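Local coordinates for protein uncharacterized oxidoreductase yvaA (Bacillus subtilis subsp. subtilis, PDB 3GDO) that catalyses the reversible NADPH-dependent reduction of scyllo-inosose to scyllo-inositol and cannot use NADH in place of NADPH, at residues T133-I138 / L187-M192; G141-I146 / Y239-K244; A84-G89 / R110-K115. All blocks are in the same frame, centred on the assembly; numbering follows the deposited sequence.

Contact 1 of 3, residues T133-I138 / L187-M192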
loop_
_atom_site.group_PDB
_atom_site.type_symbol
_atom_site.label_atom_id
_atom_site.label_comp_id
_atom_site.label_asym_id
_atom_site.label_seq_id
_atom_site.Cartn_x
_atom_site.Cartn_y
_atom_site.Cartn_z
ATOM N N THR B 133 -19.188 -8.675 1.704
ATOM C CA THR B 133 -18.714 -9.604 0.665
ATOM C C THR B 133 -17.472 -10.371 1.134
ATOM O O THR B 133 -17.457 -11.604 1.080
ATOM C CB THR B 133 -18.450 -8.858 -0.625
ATOM O OG1 THR B 133 -19.620 -8.103 -0.957
ATOM C CG2 THR B 133 -18.027 -9.815 -1.783
ATOM N N ILE B 134 -16.458 -9.640 1.601
ATOM C CA ILE B 134 -15.295 -10.214 2.309
ATOM C C ILE B 134 -15.608 -11.228 3.440
ATOM O O ILE B 134 -15.028 -12.335 3.474
ATOM C CB ILE B 134 -14.356 -9.094 2.828
ATOM C CG1 ILE B 134 -13.651 -8.376 1.649
ATOM C CG2 ILE B 134 -13.333 -9.638 3.867
ATOM C CD1 ILE B 134 -13.242 -6.864 2.000
ATOM N N LYS B 135 -16.477 -10.853 4.376
ATOM C CA LYS B 135 -16.909 -11.812 5.416
ATOM C C LYS B 135 -17.569 -13.071 4.815
ATOM O O LYS B 135 -17.357 -14.179 5.289
ATOM C CB LYS B 135 -17.852 -11.151 6.427
ATOM C CG LYS B 135 -17.105 -10.353 7.487
ATOM C CD LYS B 135 -18.046 -9.686 8.489
ATOM C CE LYS B 135 -18.815 -10.719 9.321
ATOM N NZ LYS B 135 -19.379 -10.075 10.515
ATOM N N LYS B 136 -18.353 -12.894 3.762
ATOM C CA LYS B 136 -18.950 -14.046 3.095
ATOM C C LYS B 136 -17.884 -14.956 2.427
ATOM O O LYS B 136 -17.937 -16.196 2.564
ATOM C CB LYS B 136 -20.008 -13.595 2.101
ATOM C CG LYS B 136 -20.931 -14.708 1.660
ATOM C CD LYS B 136 -21.745 -14.278 0.466
ATOM C CE LYS B 136 -22.992 -15.138 0.309
ATOM N NZ LYS B 136 -23.346 -15.224 -1.138
ATOM N N LEU B 137 -16.903 -14.348 1.752
ATOM C CA LEU B 137 -15.820 -15.122 1.169
ATOM C C LEU B 137 -15.005 -15.841 2.231
ATOM O O LEU B 137 -14.597 -16.993 2.024
ATOM C CB LEU B 137 -14.903 -14.256 0.310
ATOM C CG LEU B 137 -15.503 -13.714 -0.970
ATOM C CD1 LEU B 137 -14.638 -12.576 -1.499
ATOM C CD2 LEU B 137 -15.682 -14.834 -2.014
ATOM N N ILE B 138 -14.761 -15.180 3.357
ATOM C CA ILE B 138 -13.988 -15.803 4.417
ATOM C C ILE B 138 -14.751 -17.040 4.952
ATOM O O ILE B 138 -14.173 -18.127 5.080
ATOM C CB ILE B 138 -13.628 -14.798 5.549
ATOM C CG1 ILE B 138 -12.565 -13.804 5.038
ATOM C CG2 ILE B 138 -13.115 -15.538 6.816
ATOM C CD1 ILE B 138 -12.209 -12.713 6.029
ATOM N N LEU B 187 -10.050 -4.974 13.180
ATOM C CA LEU B 187 -10.177 -5.555 14.533
ATOM C C LEU B 187 -11.274 -6.618 14.510
ATOM O O LEU B 187 -11.118 -7.681 15.090
ATOM C CB LEU B 187 -10.496 -4.487 15.545
ATOM C CG LEU B 187 -9.386 -3.433 15.735
ATOM C CD1 LEU B 187 -9.778 -2.516 16.849
ATOM C CD2 LEU B 187 -8.032 -4.025 15.950
ATOM N N HIS B 188 -12.339 -6.344 13.771
ATOM C CA HIS B 188 -13.468 -7.260 13.686
ATOM C C HIS B 188 -13.008 -8.571 13.103
ATOM O O HIS B 188 -13.391 -9.646 13.581
ATOM C CB HIS B 188 -14.614 -6.675 12.845
ATOM C CG HIS B 188 -15.869 -7.496 12.867
ATOM N ND1 HIS B 188 -16.558 -7.782 14.034
ATOM C CD2 HIS B 188 -16.558 -8.095 11.868
ATOM C CE1 HIS B 188 -17.633 -8.496 13.742
ATOM N NE2 HIS B 188 -17.654 -8.705 12.439
ATOM N N LEU B 189 -12.189 -8.495 12.060
ATOM C CA LEU B 189 -11.738 -9.710 11.383
ATOM C C LEU B 189 -10.677 -10.490 12.149
ATOM O O LEU B 189 -10.719 -11.689 12.136
ATOM C CB LEU B 189 -11.232 -9.424 9.965
ATOM C CG LEU B 189 -12.147 -8.983 8.827
ATOM C CD1 LEU B 189 -11.274 -8.805 7.600
ATOM C CD2 LEU B 189 -13.262 -9.996 8.544
ATOM N N PHE B 190 -9.717 -9.829 12.798
ATOM C CA PHE B 190 -8.535 -10.549 13.258
ATOM C C PHE B 190 -8.172 -10.306 14.722
ATOM O O PHE B 190 -7.128 -10.790 15.171
ATOM C CB PHE B 190 -7.282 -10.166 12.416
ATOM C CG PHE B 190 -7.498 -10.151 10.934
ATOM C CD1 PHE B 190 -7.730 -11.340 10.224
ATOM C CD2 PHE B 190 -7.428 -8.936 10.225
ATOM C CE1 PHE B 190 -7.906 -11.307 8.799
ATOM C CE2 PHE B 190 -7.606 -8.906 8.806
ATOM C CZ PHE B 190 -7.827 -10.081 8.106
ATOM N N GLY B 191 -8.985 -9.561 15.463
ATOM C CA GLY B 191 -8.668 -9.259 16.873
ATOM C C GLY B 191 -7.592 -8.202 16.981
ATOM O O GLY B 191 -7.285 -7.508 16.004
ATOM N N MET B 192 -7.004 -8.062 18.157
ATOM C CA MET B 192 -6.014 -7.041 18.382
ATOM C C MET B 192 -4.663 -7.490 17.846
ATOM O O MET B 192 -4.302 -8.674 17.984
ATOM C CB MET B 192 -5.898 -6.708 19.888
ATOM C CG MET B 192 -7.039 -5.781 20.457
ATOM S SD MET B 192 -7.169 -4.132 19.688
ATOM C CE MET B 192 -6.120 -3.201 20.741
#
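The imidazole of H188 is met at its edge by K135, whose NZ lies in the ring plane and donates a hydrogen bond to NE2 over 2.9 Å. CE of K135 also lies in that plane, and the lysine chain crosses the histidine side chain at about a right angle. A bend at chi3 (65°) in a chain extended at chi2 and chi4 brings NZ to the ring edge. The ring of F190 carries CB of its neighbour L189 over the centre of one face, and it packs edge-to-face with Y149 of the sheet. Next to the polar pair, L189 lies between the helices: its CD2 is 3.8 Å from I138 CD1 and 4.0 Å from K135 CG, while its CD1 faces I134 CG2 at 4.3 Å. K135 therefore serves twice, its aliphatic root resting on L189 and its ammonium holding H188. With an alanine here, NE2 of H188 would lose this donor and the imidazole would probably be freer to turn. Helices 129-139 and 174-190 thus meet through a small apolar patch with one hydrogen bond at its edge, helix-helix packing in the C-terminal alpha/beta domain of this Gfo/Idh/MocA family member, where I134 also rests on the sheet at Y239 and I241.

Contact 2 of 3, residues G141-I146 / Y239-K244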
loop_
_atom_site.group_PDB
_atom_site.type_symbol
_atom_site.label_atom_id
_atom_site.label_comp_id
_atom_site.label_asym_id
_atom_site.label_seq_id
_atom_site.Cartn_x
_atom_site.Cartn_y
_atom_site.Cartn_z
ATOM N N GLY B 141 -14.735 -20.292 3.015
ATOM C CA GLY B 141 -13.394 -20.848 2.776
ATOM C C GLY B 141 -12.622 -20.385 1.531
ATOM O O GLY B 141 -11.645 -21.036 1.125
ATOM N N SER B 142 -13.032 -19.270 0.923
ATOM C CA SER B 142 -12.420 -18.824 -0.340
ATOM C C SER B 142 -11.284 -17.813 -0.114
ATOM O O SER B 142 -10.705 -17.289 -1.080
ATOM C CB SER B 142 -13.480 -18.236 -1.283
ATOM O OG SER B 142 -14.604 -19.107 -1.414
ATOM N N LEU B 143 -10.963 -17.573 1.158
ATOM C CA LEU B 143 -9.915 -16.639 1.550
ATOM C C LEU B 143 -9.221 -17.127 2.805
ATOM O O LEU B 143 -9.207 -16.433 3.813
ATOM C CB LEU B 143 -10.501 -15.240 1.829
ATOM C CG LEU B 143 -10.505 -14.191 0.723
ATOM C CD1 LEU B 143 -11.019 -12.835 1.247
ATOM C CD2 LEU B 143 -9.104 -14.031 0.104
ATOM N N GLU B 144 -8.636 -18.312 2.736
ATOM C CA GLU B 144 -7.916 -18.941 3.862
ATOM C C GLU B 144 -6.527 -18.383 4.182
ATOM O O GLU B 144 -5.770 -18.000 3.265
ATOM C CB GLU B 144 -7.772 -20.446 3.599
ATOM C CG GLU B 144 -9.109 -21.191 3.487
ATOM C CD GLU B 144 -9.741 -21.449 4.859
ATOM O OE1 GLU B 144 -9.084 -22.096 5.714
ATOM O OE2 GLU B 144 -10.896 -21.000 5.079
ATOM N N ASP B 145 -6.202 -18.369 5.483
ATOM C CA ASP B 145 -4.879 -18.026 5.983
ATOM C C ASP B 145 -4.427 -16.722 5.309
ATOM O O ASP B 145 -3.501 -16.714 4.497
ATOM C CB ASP B 145 -3.884 -19.166 5.731
ATOM C CG ASP B 145 -2.506 -18.924 6.402
ATOM O OD1 ASP B 145 -2.444 -18.313 7.498
ATOM O OD2 ASP B 145 -1.461 -19.342 5.833
ATOM N N ILE B 146 -5.137 -15.651 5.614
ATOM C CA ILE B 146 -4.844 -14.343 5.044
ATOM C C ILE B 146 -3.487 -13.920 5.588
ATOM O O ILE B 146 -3.245 -14.035 6.800
ATOM C CB ILE B 146 -5.954 -13.331 5.379
ATOM C CG1 ILE B 146 -7.193 -13.669 4.540
ATOM C CG2 ILE B 146 -5.476 -11.898 5.116
ATOM C CD1 ILE B 146 -8.518 -13.020 5.065
ATOM N N TYR B 239 -9.639 -2.513 -1.203
ATOM C CA TYR B 239 -9.117 -3.749 -0.580
ATOM C C TYR B 239 -8.177 -4.526 -1.474
ATOM O O TYR B 239 -8.470 -4.784 -2.635
ATOM C CB TYR B 239 -10.249 -4.726 -0.149
ATOM C CG TYR B 239 -11.228 -4.092 0.823
ATOM C CD1 TYR B 239 -10.964 -4.098 2.202
ATOM C CD2 TYR B 239 -12.357 -3.435 0.368
ATOM C CE1 TYR B 239 -11.828 -3.494 3.102
ATOM C CE2 TYR B 239 -13.222 -2.812 1.265
ATOM C CZ TYR B 239 -12.939 -2.842 2.632
ATOM O OH TYR B 239 -13.784 -2.218 3.534
ATOM N N GLN B 240 -7.077 -4.955 -0.886
ATOM C CA GLN B 240 -6.222 -5.958 -1.476
ATOM C C GLN B 240 -5.909 -6.944 -0.381
ATOM O O GLN B 240 -5.192 -6.624 0.622
ATOM C CB GLN B 240 -4.913 -5.339 -2.025
ATOM C CG GLN B 240 -5.130 -4.257 -3.091
ATOM C CD GLN B 240 -3.854 -3.476 -3.454
ATOM O OE1 GLN B 240 -2.933 -4.006 -4.061
ATOM N NE2 GLN B 240 -3.828 -2.193 -3.098
ATOM N N ILE B 241 -6.415 -8.160 -0.570
ATOM C CA ILE B 241 -6.282 -9.182 0.456
ATOM C C ILE B 241 -5.673 -10.465 -0.099
ATOM O O ILE B 241 -6.238 -11.048 -1.036
ATOM C CB ILE B 241 -7.657 -9.523 1.081
ATOM C CG1 ILE B 241 -8.422 -8.263 1.495
ATOM C CG2 ILE B 241 -7.461 -10.469 2.291
ATOM C CD1 ILE B 241 -9.882 -8.542 1.934
ATOM N N HIS B 242 -4.570 -10.915 0.495
ATOM C CA HIS B 242 -3.826 -12.087 0.013
ATOM C C HIS B 242 -3.776 -13.175 1.063
ATOM O O HIS B 242 -3.323 -12.933 2.207
ATOM C CB HIS B 242 -2.390 -11.712 -0.399
ATOM C CG HIS B 242 -2.329 -10.500 -1.272
ATOM N ND1 HIS B 242 -3.025 -10.417 -2.458
ATOM C CD2 HIS B 242 -1.662 -9.319 -1.132
ATOM C CE1 HIS B 242 -2.828 -9.219 -2.995
ATOM N NE2 HIS B 242 -2.019 -8.528 -2.203
ATOM N N GLY B 243 -4.235 -14.365 0.679
ATOM C CA GLY B 243 -4.165 -15.569 1.536
ATOM C C GLY B 243 -3.330 -16.694 0.927
ATOM O O GLY B 243 -2.678 -16.494 -0.108
ATOM N N LYS B 244 -3.359 -17.894 1.517
ATOM C CA LYS B 244 -2.485 -18.980 0.990
ATOM C C LYS B 244 -2.676 -19.321 -0.489
ATOM O O LYS B 244 -1.700 -19.629 -1.163
ATOM C CB LYS B 244 -2.456 -20.251 1.878
ATOM C CG LYS B 244 -3.755 -21.055 2.021
ATOM C CD LYS B 244 -3.401 -22.539 2.232
ATOM C CE LYS B 244 -4.420 -23.344 3.064
ATOM N NZ LYS B 244 -5.829 -23.143 2.629
#
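I146 and I241 form the tight side of this contact, their CG2 methyls 3.7 Å apart. With CG1 of I241 beside the backbone N (chi1 -49°), CG2 stands anti to that N and also reaches CG1 and CD1 of I146, each at 3.9 Å. L143 adds CD1 at 4.4 Å from the same methyl, and I134 of helix 129-139 covers I241. The backbones close in at G243, whose CA lies 3.2 Å from D145 O in a CA-H...O contact; a side chain here would run into E144 O. The loop between helix 129-139 and strand 146-152 is thus laid against the end of strand 239-243 in the mixed sheet. Beyond G243 the packing gives way to the solvent side, where D145 and K244 are exposed. K244 N donates to E144 O over 3.0 Å (N-H...O angle 153°), and the lysine chain runs beside E144 in the same direction. Its NZ stays 4.6 Å from E144 OE1, too far for a salt bridge. D145 instead pairs its carboxylate with K221, and K244 O accepts a hydrogen bond from Y156 of the second subunit. The chemistry implies that the contact is held mainly by one main-chain hydrogen bond and by methyl packing, while the opposite charges of E144 and K244 probably add only a diffuse attraction.

Contact 3 of 3, residues A84-G89 / R110-K115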
loop_
_atom_site.group_PDB
_atom_site.type_symbol
_atom_site.label_atom_id
_atom_site.label_comp_id
_atom_site.label_asym_id
_atom_site.label_seq_id
_atom_site.Cartn_x
_atom_site.Cartn_y
_atom_site.Cartn_z
ATOM N N ALA B 84 -24.523 11.669 30.889
ATOM C CA ALA B 84 -25.830 12.102 31.353
ATOM C C ALA B 84 -26.904 11.086 31.005
ATOM O O ALA B 84 -27.787 10.806 31.817
ATOM C CB ALA B 84 -26.175 13.454 30.755
ATOM N N CYS B 85 -26.836 10.511 29.807
ATOM C CA CYS B 85 -27.836 9.508 29.432
ATOM C C CYS B 85 -27.661 8.232 30.230
ATOM O O CYS B 85 -28.652 7.613 30.668
ATOM C CB CYS B 85 -27.763 9.182 27.956
ATOM S SG CYS B 85 -28.318 10.525 26.919
ATOM N N ILE B 86 -26.402 7.831 30.394
ATOM C CA ILE B 86 -26.070 6.665 31.187
ATOM C C ILE B 86 -26.547 6.888 32.637
ATOM O O ILE B 86 -27.240 6.043 33.176
ATOM C CB ILE B 86 -24.566 6.312 31.129
ATOM C CG1 ILE B 86 -24.168 5.802 29.740
ATOM C CG2 ILE B 86 -24.211 5.198 32.138
ATOM C CD1 ILE B 86 -22.656 5.834 29.525
ATOM N N GLN B 87 -26.204 8.028 33.239
ATOM C CA GLN B 87 -26.653 8.342 34.601
ATOM C C GLN B 87 -28.179 8.264 34.725
ATOM O O GLN B 87 -28.680 7.885 35.758
ATOM C CB GLN B 87 -26.192 9.726 35.069
ATOM C CG GLN B 87 -24.683 9.999 35.068
ATOM C CD GLN B 87 -23.845 9.081 35.950
ATOM O OE1 GLN B 87 -24.320 8.060 36.486
ATOM N NE2 GLN B 87 -22.563 9.443 36.094
ATOM N N ALA B 88 -28.908 8.592 33.668
ATOM C CA ALA B 88 -30.367 8.595 33.722
ATOM C C ALA B 88 -30.979 7.235 33.400
ATOM O O ALA B 88 -32.213 7.097 33.317
ATOM C CB ALA B 88 -30.926 9.668 32.796
ATOM N N GLY B 89 -30.125 6.225 33.219
ATOM C CA GLY B 89 -30.611 4.870 33.024
ATOM C C GLY B 89 -31.077 4.604 31.608
ATOM O O GLY B 89 -31.880 3.689 31.381
ATOM N N ARG B 110 -17.553 1.726 32.098
ATOM C CA ARG B 110 -17.694 1.286 33.489
ATOM C C ARG B 110 -18.977 1.874 34.081
ATOM O O ARG B 110 -19.728 1.162 34.741
ATOM C CB ARG B 110 -16.449 1.603 34.313
ATOM C CG ARG B 110 -15.488 0.429 34.316
ATOM C CD ARG B 110 -14.238 0.723 35.128
ATOM N NE ARG B 110 -13.233 1.441 34.344
ATOM C CZ ARG B 110 -13.006 2.756 34.402
ATOM N NH1 ARG B 110 -12.050 3.290 33.646
ATOM N NH2 ARG B 110 -13.723 3.537 35.210
ATOM N N ALA B 111 -19.261 3.141 33.763
ATOM C CA ALA B 111 -20.498 3.768 34.182
ATOM C C ALA B 111 -21.741 3.035 33.649
ATOM O O ALA B 111 -22.698 2.833 34.415
ATOM C CB ALA B 111 -20.497 5.232 33.835
ATOM N N ALA B 112 -21.726 2.605 32.376
ATOM C CA ALA B 112 -22.833 1.809 31.786
ATOM C C ALA B 112 -23.015 0.424 32.410
ATOM O O ALA B 112 -24.145 -0.029 32.625
ATOM C CB ALA B 112 -22.666 1.645 30.268
ATOM N N ASP B 113 -21.898 -0.266 32.628
ATOM C CA ASP B 113 -21.885 -1.553 33.329
ATOM C C ASP B 113 -22.406 -1.379 34.775
ATOM O O ASP B 113 -23.283 -2.103 35.199
ATOM C CB ASP B 113 -20.474 -2.143 33.356
ATOM C CG ASP B 113 -20.006 -2.678 31.986
ATOM O OD1 ASP B 113 -20.840 -3.091 31.144
ATOM O OD2 ASP B 113 -18.771 -2.717 31.776
ATOM N N GLU B 114 -21.873 -0.393 35.491
ATOM C CA GLU B 114 -22.325 -0.034 36.832
ATOM C C GLU B 114 -23.823 0.192 36.870
ATOM O O GLU B 114 -24.453 -0.093 37.869
ATOM C CB GLU B 114 -21.652 1.262 37.297
ATOM C CG GLU B 114 -20.307 1.104 38.031
ATOM C CD GLU B 114 -20.495 0.999 39.536
ATOM O OE1 GLU B 114 -19.999 0.006 40.140
ATOM O OE2 GLU B 114 -21.165 1.903 40.109
ATOM N N LYS B 115 -24.391 0.706 35.782
ATOM C CA LYS B 115 -25.774 1.172 35.784
ATOM C C LYS B 115 -26.744 0.214 35.096
ATOM O O LYS B 115 -27.950 0.419 35.144
ATOM C CB LYS B 115 -25.847 2.577 35.180
ATOM C CG LYS B 115 -27.115 3.312 35.475
ATOM C CD LYS B 115 -27.009 4.099 36.783
ATOM C CE LYS B 115 -28.336 4.753 37.118
ATOM N NZ LYS B 115 -28.131 5.701 38.256
#
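I86 presses its CG2 methyl against the backbone of the facing helix, 3.6 Å from both A111 C and A112 N. The same methyl lies 4.1 Å from A111 CB, and the longer branch brings CD1 to 4.3 Å from A112 CB. Two alanines in succession leave the helix surface low enough for the branched side chain to sit almost on the main chain, and the CA atoms of I86 and A112 come within 5.9 Å. K115 extends this inner layer across the end of helix 78-87: with CG anti to its backbone N (chi1 -163°) and a bend at chi2, it lays CG 3.6 Å from I86 O and carries NZ to a weak hydrogen bond with Q87 O at 3.4 Å. One of the carbonyls it meets, that of I86, is also used by the helix end: G89, with positive phi, closes a Schellman motif in which its N bonds to I86 O over 2.9 Å. Farther out, V117 touches both I86 and A112, so the loop leading to strand 119-122 covers the joint. Helices 78-87 and 102-115 pack as successive helices of the Rossmann fold, joined in sequence through strand 91-95 of the parallel sheet.

How the contacts relate
From the N terminus, contact 3 comes first, closing the path from helix 78-87 through strand 91-95 to helix 102-115 within the Rossmann domain. It is complete before contact 1 opens, and their nearest atoms are about 16 Å apart. In the C-terminal domain the other two cross: 133-138 and then 141-146 leave in sequence, and their partners 187-192 and 239-244 return in the same order. Contact 1 joins two helices, whereas contact 2 ties the loop after the first of them to a sheet strand. They touch directly, I138 packing on I146 and I134 on Y239 and I241, so helix 129-139 links helix 174-190 to the mixed sheet.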